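Peptidoglycan glycosyltransferase (Burkholderia ambifaria, PDB 5UY7) is a penicillin-binding protein of the bacterial cell-wall machinery, modelled here as its transpeptidase-family domain with the fold of the beta-lactamase clan. Local coordinates at residues F266-I271 and Y384-S389; E433-L438 and V482-M487. All coordinates share one frame; numbering follows the deposited sequence.

Contact 1: residues F266-I271 and Y384-S389; sequences FEPGSI and YGLSVS. With SO4 (sulfate ion), chain B.
Gly385 N gives a nearly straight hydrogen bond (169° at the hydrogen) to Glu267 OE2 at 2.8 Å, meeting the oxygen on its anti side. The glutamate chain runs extended beyond CG (chi2 -179°) to carry the carboxylate to Gly385, and OE1 lies at the edge of the Tyr384 ring, with carboxylate and ring planes 79° apart. Further along, Phe266 and Val388 form an antiparallel hydrogen-bonded pair: Phe266 N to Val388 O and Val388 N to Phe266 O are both 2.9 Å. The same Phe266 O receives a CA-H...O contact from Ser387.

Ser270 and Lys273 match the SxxK pattern that marks the active-site serine of penicillin-binding proteins, so Ser270 is probably that serine; its OG is hydrogen-bonded to Lys273 NZ. Ser270 OG donates a hydrogen bond to O4 of a sulfate (2.5 Å), probably from the crystallisation liquor, and Ser462 OG also bonds the sulfate. One water accepts from Ser270 N and donates to Tyr384 OH and the sulfate; the tyrosine hydroxyl is also bonded to Thr464 O.

Gly269 lies over one face of the Tyr384 ring, its CA 3.9 Å from the centroid in a CH-pi contact. On the apolar side Pro268 CG meets Leu386 CD2 at 3.8 Å, while Pro268 CB touches Val388 CG2. Leu393 of helix 390-401 packs against Phe266, Pro268 and Val388.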
# COMPACT_ATOMS: atom_id res chain seq x y z
N PHE A 266 3.78 4.75 -11.52
CA PHE A 266 2.69 5.70 -11.32
C PHE A 266 2.87 6.34 -9.95
O PHE A 266 3.61 5.84 -9.10
CB PHE A 266 1.32 5.03 -11.41
CG PHE A 266 1.19 3.80 -10.54
CD1 PHE A 266 1.56 2.55 -11.02
CD2 PHE A 266 0.67 3.90 -9.25
CE1 PHE A 266 1.44 1.42 -10.22
CE2 PHE A 266 0.54 2.76 -8.46
CZ PHE A 266 0.93 1.53 -8.95
N GLU A 267 2.18 7.46 -9.76
CA GLU A 267 2.20 8.09 -8.44
C GLU A 267 1.32 7.28 -7.48
O GLU A 267 0.16 7.01 -7.78
CB GLU A 267 1.72 9.53 -8.52
CG GLU A 267 2.63 10.43 -9.36
CD GLU A 267 2.15 11.86 -9.42
OE1 GLU A 267 1.14 12.13 -10.10
OE2 GLU A 267 2.78 12.72 -8.77
N PRO A 268 1.85 6.89 -6.32
CA PRO A 268 1.10 5.99 -5.43
C PRO A 268 -0.07 6.65 -4.72
O PRO A 268 -0.96 5.94 -4.24
CB PRO A 268 2.16 5.54 -4.42
CG PRO A 268 3.20 6.66 -4.45
CD PRO A 268 3.24 7.11 -5.87
N GLY A 269 -0.07 7.97 -4.58
CA GLY A 269 -1.19 8.62 -3.91
C GLY A 269 -1.37 8.17 -2.48
O GLY A 269 -0.40 7.91 -1.75
N SER A 270 -2.64 8.01 -2.07
CA SER A 270 -2.96 7.76 -0.66
C SER A 270 -2.33 6.48 -0.12
O SER A 270 -2.26 6.32 1.11
CB SER A 270 -4.47 7.70 -0.47
OG SER A 270 -5.06 8.95 -0.79
N ILE A 271 -1.87 5.58 -0.98
CA ILE A 271 -1.19 4.37 -0.52
C ILE A 271 0.06 4.70 0.29
O ILE A 271 0.51 3.87 1.10
CB ILE A 271 -0.89 3.48 -1.75
CG1 ILE A 271 -2.21 2.95 -2.31
CG2 ILE A 271 0.06 2.34 -1.41
CD1 ILE A 271 -2.10 2.39 -3.73
N TYR A 384 2.22 11.99 -3.98
CA TYR A 384 2.41 12.60 -5.29
C TYR A 384 3.77 13.27 -5.34
O TYR A 384 4.28 13.75 -4.32
CB TYR A 384 1.27 13.57 -5.60
CG TYR A 384 -0.05 12.84 -5.67
CD1 TYR A 384 -0.37 12.07 -6.78
CD2 TYR A 384 -0.94 12.86 -4.60
CE1 TYR A 384 -1.56 11.37 -6.84
CE2 TYR A 384 -2.14 12.16 -4.65
CZ TYR A 384 -2.44 11.41 -5.78
OH TYR A 384 -3.63 10.70 -5.86
N GLY A 385 4.36 13.31 -6.54
CA GLY A 385 5.71 13.79 -6.69
C GLY A 385 6.78 12.72 -6.60
O GLY A 385 7.97 13.06 -6.56
N LEU A 386 6.39 11.45 -6.52
CA LEU A 386 7.28 10.32 -6.68
C LEU A 386 6.51 9.26 -7.46
O LEU A 386 5.28 9.29 -7.51
CB LEU A 386 7.75 9.74 -5.33
CG LEU A 386 6.77 8.89 -4.49
CD1 LEU A 386 7.48 8.33 -3.27
CD2 LEU A 386 5.53 9.67 -4.05
N SER A 387 7.23 8.33 -8.07
CA SER A 387 6.58 7.26 -8.82
C SER A 387 7.12 5.92 -8.38
O SER A 387 8.29 5.79 -7.98
CB SER A 387 6.75 7.43 -10.34
OG SER A 387 8.11 7.36 -10.71
N VAL A 388 6.25 4.91 -8.45
CA VAL A 388 6.52 3.56 -7.95
C VAL A 388 5.87 2.57 -8.90
O VAL A 388 4.96 2.91 -9.66
CB VAL A 388 5.96 3.34 -6.53
CG1 VAL A 388 6.49 4.40 -5.57
CG2 VAL A 388 4.43 3.36 -6.57
N SER A 389 6.32 1.31 -8.84
CA SER A 389 5.61 0.21 -9.48
C SER A 389 4.72 -0.48 -8.45
O SER A 389 4.92 -0.34 -7.24
CB SER A 389 6.58 -0.81 -10.07
OG SER A 389 7.28 -1.47 -9.02
S SO4 B . -8.01 7.80 -2.90
O1 SO4 B . -7.85 6.40 -3.30
O2 SO4 B . -8.87 7.89 -1.72
O3 SO4 B . -8.63 8.53 -4.01
O4 SO4 B . -6.74 8.44 -2.59
O HOH W 1 -4.60 8.65 -4.00

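Contact 2: residues E433-L438 and V482-M487; sequences EVRTML and VGMAPM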
# COMPACT_ATOMS: atom_id res chain seq x y z
N GLU A 433 1.14 -0.69 15.50
CA GLU A 433 0.26 0.48 15.60
C GLU A 433 -0.36 0.81 14.25
O GLU A 433 -1.55 1.12 14.16
CB GLU A 433 1.05 1.69 16.13
CG GLU A 433 1.37 1.62 17.61
CD GLU A 433 2.34 2.71 18.06
OE1 GLU A 433 3.05 3.27 17.20
OE2 GLU A 433 2.38 3.00 19.28
N VAL A 434 0.44 0.73 13.18
CA VAL A 434 -0.09 1.09 11.86
C VAL A 434 -1.04 0.01 11.35
O VAL A 434 -2.05 0.32 10.70
CB VAL A 434 1.07 1.39 10.90
CG1 VAL A 434 0.57 1.58 9.48
CG2 VAL A 434 1.78 2.65 11.37
N ARG A 435 -0.77 -1.27 11.64
CA ARG A 435 -1.71 -2.31 11.23
C ARG A 435 -3.08 -2.07 11.85
O ARG A 435 -4.11 -2.24 11.18
CB ARG A 435 -1.18 -3.70 11.59
CG ARG A 435 -0.00 -4.15 10.70
CD ARG A 435 0.22 -5.67 10.75
NE ARG A 435 0.42 -6.20 12.09
CZ ARG A 435 1.57 -6.17 12.75
NH1 ARG A 435 2.65 -5.63 12.21
NH2 ARG A 435 1.64 -6.70 13.96
N THR A 436 -3.11 -1.65 13.12
CA THR A 436 -4.38 -1.30 13.77
C THR A 436 -5.07 -0.17 13.00
O THR A 436 -6.28 -0.22 12.76
CB THR A 436 -4.12 -0.92 15.23
OG1 THR A 436 -3.61 -2.06 15.93
CG2 THR A 436 -5.40 -0.42 15.93
N MET A 437 -4.30 0.84 12.59
CA MET A 437 -4.88 1.94 11.82
C MET A 437 -5.39 1.47 10.47
O MET A 437 -6.44 1.93 9.99
CB MET A 437 -3.86 3.06 11.64
CG MET A 437 -3.40 3.66 12.96
SD MET A 437 -2.08 4.84 12.63
CE MET A 437 -1.64 5.33 14.30
N LEU A 438 -4.67 0.55 9.82
CA LEU A 438 -5.10 0.08 8.51
C LEU A 438 -6.44 -0.65 8.58
O LEU A 438 -7.21 -0.62 7.61
CB LEU A 438 -4.05 -0.83 7.89
CG LEU A 438 -2.75 -0.17 7.42
CD1 LEU A 438 -1.82 -1.24 6.87
CD2 LEU A 438 -3.00 0.91 6.35
N VAL A 482 -3.49 -1.66 -1.82
CA VAL A 482 -2.55 -2.61 -1.23
C VAL A 482 -2.96 -2.86 0.21
O VAL A 482 -3.20 -1.92 0.97
CB VAL A 482 -1.10 -2.11 -1.30
CG1 VAL A 482 -0.16 -3.22 -0.84
CG2 VAL A 482 -0.75 -1.66 -2.73
N GLY A 483 -3.03 -4.13 0.60
CA GLY A 483 -3.45 -4.46 1.94
C GLY A 483 -2.89 -5.80 2.38
O GLY A 483 -2.05 -6.39 1.71
N MET A 484 -3.35 -6.26 3.55
CA MET A 484 -2.78 -7.47 4.15
C MET A 484 -3.86 -8.15 4.97
O MET A 484 -4.84 -7.53 5.37
CB MET A 484 -1.55 -7.12 5.00
CG MET A 484 -1.89 -6.17 6.18
SD MET A 484 -0.45 -5.39 6.95
CE MET A 484 0.01 -4.25 5.62
N ALA A 485 -3.68 -9.46 5.20
CA ALA A 485 -4.72 -10.26 5.84
C ALA A 485 -4.09 -11.52 6.42
O ALA A 485 -3.15 -12.05 5.83
CB ALA A 485 -5.81 -10.66 4.82
N PRO A 486 -4.59 -12.02 7.55
CA PRO A 486 -5.61 -11.43 8.41
C PRO A 486 -4.92 -10.62 9.50
O PRO A 486 -3.80 -10.95 9.88
CB PRO A 486 -6.31 -12.66 9.01
CG PRO A 486 -5.22 -13.69 9.10
CD PRO A 486 -4.23 -13.39 7.98
N MET A 487 -5.57 -9.60 9.99
CA MET A 487 -5.01 -8.90 11.13
C MET A 487 -5.32 -9.68 12.40
O MET A 487 -6.32 -10.42 12.46
CB MET A 487 -5.59 -7.50 11.20
CG MET A 487 -5.34 -6.66 9.95
SD MET A 487 -3.59 -6.25 9.75
CE MET A 487 -3.74 -4.74 8.78
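Arg435 and Leu438, one helical turn apart, direct their side chains at two methionines, Met484 on strand 477-485 and Met487 three residues on. No hydrogen bond crosses between the segments; thioether and aliphatic groups make the contact. Met487 already heads for the helix from CB, and the bend at chi2 (-68°) turns SD and CE along it: CE comes to 3.5 Å from Arg435 O and 4.0 Å from Leu438 CB, and SD lies alongside the arginine chain, 4.0 Å from both CB and CD. Met484 starts differently, with CG set between its backbone N and carbonyl carbon (chi1 61°), and bends only at chi3. Its SD then faces the aliphatic part of Arg435, 3.9 Å from CD, while its CE reaches Leu438 CD1 at 3.7 Å; in both pairs the chains cross at about a right angle.

The arginine is used here for its methylenes. A bend at chi3 (-56°) carries its guanidinium away to other partners: NE bonds to Pro488 O and NH1 to Ile400 O, and Asp403 adds a long, weak ion pair to NH2. Through Leu438 and the methylenes of Arg435, helix 428-442 thus packs on a strand of the five-stranded antiparallel sheet, flanked by helices, that marks the transpeptidase domains of penicillin-binding proteins and the beta-lactamase clan.

Contact 1 and contact 2 have centres 20 Å apart and lie on opposite sides of the chain's centre, both within the penicillin-binding transpeptidase domain. They come in series: 266-271 and 384-389 pair first, then 433-438 and 482-487. Strand 477-485 connects them, since Phe266 and Ile271 pack on its Ser480 while its far end supplies Met484; Ile271 CG2 and Val482 CG2 touch at 4.3 Å. Helix 390-401, which directly follows 384-389, also packs against both, through Leu393 at contact 1 and Tyr397 at contact 2. The loop with the probable active-site serine and the packing of helix 428-442 therefore share one strand and one helix, and Leu438 also touches Pro274 at the start of helix 273-282.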